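Local coordinates for protein putative tetR-family transcriptional regulator (Streptomyces coelicolor, PDB 3FIW) that probably binds specific DNA sequences as a TetR-family transcriptional regulator, most likely a repressor, at residues Arg50-Arg54 with Leu55-Gln59. Sequence-based numbering, arbitrary orientation.
Sequences RLAKR and LGVEQ
Ala52 and Val57 meet where the helix carrying Arg50-Arg54 runs out and the chain turns back on itself, a compact example of how a helix is brought to an end. Val57 N lies 2.9 Å from Ala52 O with an almost straight angle of 176° at the hydrogen, though it reaches the oxygen from above the carbonyl plane. Leu55 N makes the regular helical bond to Leu51 O at 3.0 Å and adds a weak one to Ala52 O, while Gly56 N bonds to Lys53 O. Glycine suits the turn, because Gly56 takes a positive phi of 71°.

On the face toward helix 27-41, Leu51 and Leu55 lie alongside each other, pointing the same way, with their CD1 methyls 4.0 Å apart. With its CG anti to the backbone N (chi1 172°), Leu51 brings that methyl up to Leu55. Within the turn, the Ala52 methyl sits 3.6 Å from Gln59 CA, and Val57 CG2 lies 3.7 Å from Ala52 O.

Farther out, Leu62 of helix 60-63 touches Leu51, Ala52 and Leu55, and Val30 of helix 27-41 packs on both leucines. Replacing Leu55 by an alanine would probably take away the methyl beside Leu51 CD1 and open a gap facing Val30 and Leu62.

The Val57-Ala52 and Gly56-Lys53 bonds, with the positive phi of Gly56, make a Schellman motif, here closing the first helix of the predicted helix-turn-helix and leading into its turn.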
# COMPACT_ATOMS: atom_id res chain seq x y z
N ARG A 50 12.38 23.06 8.79
CA ARG A 50 13.35 22.71 7.78
C ARG A 50 12.99 23.36 6.43
O ARG A 50 13.87 23.84 5.71
CB ARG A 50 13.41 21.19 7.67
CG ARG A 50 14.79 20.63 7.54
CD ARG A 50 14.77 19.23 8.07
NE ARG A 50 16.12 18.68 8.15
CZ ARG A 50 16.42 17.51 8.70
NH1 ARG A 50 15.46 16.75 9.22
NH2 ARG A 50 17.68 17.10 8.72
N LEU A 51 11.69 23.38 6.10
CA LEU A 51 11.20 24.06 4.93
C LEU A 51 11.49 25.56 4.99
O LEU A 51 11.96 26.15 4.00
CB LEU A 51 9.70 23.78 4.74
CG LEU A 51 8.86 24.51 3.68
CD1 LEU A 51 9.35 24.30 2.26
CD2 LEU A 51 7.43 24.06 3.82
N ALA A 52 11.22 26.18 6.15
CA ALA A 52 11.50 27.60 6.35
C ALA A 52 12.94 27.90 5.96
O ALA A 52 13.22 28.84 5.22
CB ALA A 52 11.25 28.01 7.79
N LYS A 53 13.85 27.08 6.47
CA LYS A 53 15.27 27.26 6.30
C LYS A 53 15.68 27.08 4.83
O LYS A 53 16.42 27.89 4.33
CB LYS A 53 16.00 26.32 7.26
CG LYS A 53 17.27 25.71 6.76
CD LYS A 53 18.49 26.44 7.30
CE LYS A 53 19.70 25.56 7.11
NZ LYS A 53 19.27 24.14 7.26
N ARG A 54 15.18 26.05 4.16
CA ARG A 54 15.32 25.89 2.69
C ARG A 54 14.92 27.16 1.93
O ARG A 54 15.53 27.51 0.93
CB ARG A 54 14.48 24.71 2.14
CG ARG A 54 15.25 23.39 1.82
CD ARG A 54 16.58 23.29 2.60
NE ARG A 54 16.89 21.98 3.22
CZ ARG A 54 16.92 21.75 4.55
NH1 ARG A 54 16.63 22.72 5.42
NH2 ARG A 54 17.23 20.53 5.02
N LEU A 55 13.86 27.82 2.42
CA LEU A 55 13.30 29.01 1.77
C LEU A 55 14.06 30.26 2.17
O LEU A 55 13.94 31.28 1.52
CB LEU A 55 11.80 29.16 2.12
CG LEU A 55 10.75 28.18 1.52
CD1 LEU A 55 9.44 28.34 2.22
CD2 LEU A 55 10.54 28.44 0.05
N GLY A 56 14.85 30.17 3.25
CA GLY A 56 15.55 31.30 3.85
C GLY A 56 14.62 32.27 4.56
O GLY A 56 14.85 33.49 4.54
N VAL A 57 13.56 31.77 5.18
CA VAL A 57 12.61 32.66 5.87
C VAL A 57 12.48 32.28 7.34
O VAL A 57 12.92 31.19 7.76
CB VAL A 57 11.20 32.70 5.18
CG1 VAL A 57 11.31 33.17 3.74
CG2 VAL A 57 10.48 31.37 5.26
N GLU A 58 11.89 33.20 8.11
CA GLU A 58 11.46 32.93 9.49
C GLU A 58 10.38 31.87 9.52
O GLU A 58 9.39 31.95 8.76
CB GLU A 58 10.91 34.20 10.14
CG GLU A 58 11.95 35.32 10.32
CD GLU A 58 13.15 34.83 11.10
OE1 GLU A 58 14.22 34.62 10.47
OE2 GLU A 58 13.01 34.62 12.33
N GLN A 59 10.56 30.87 10.38
CA GLN A 59 9.59 29.76 10.47
C GLN A 59 8.12 30.18 10.71
O GLN A 59 7.21 29.61 10.06
CB GLN A 59 10.03 28.71 11.49
CG GLN A 59 9.12 27.48 11.48
CD GLN A 59 9.34 26.57 12.66
OE1 GLN A 59 8.51 25.70 12.95
NE2 GLN A 59 10.46 26.75 13.35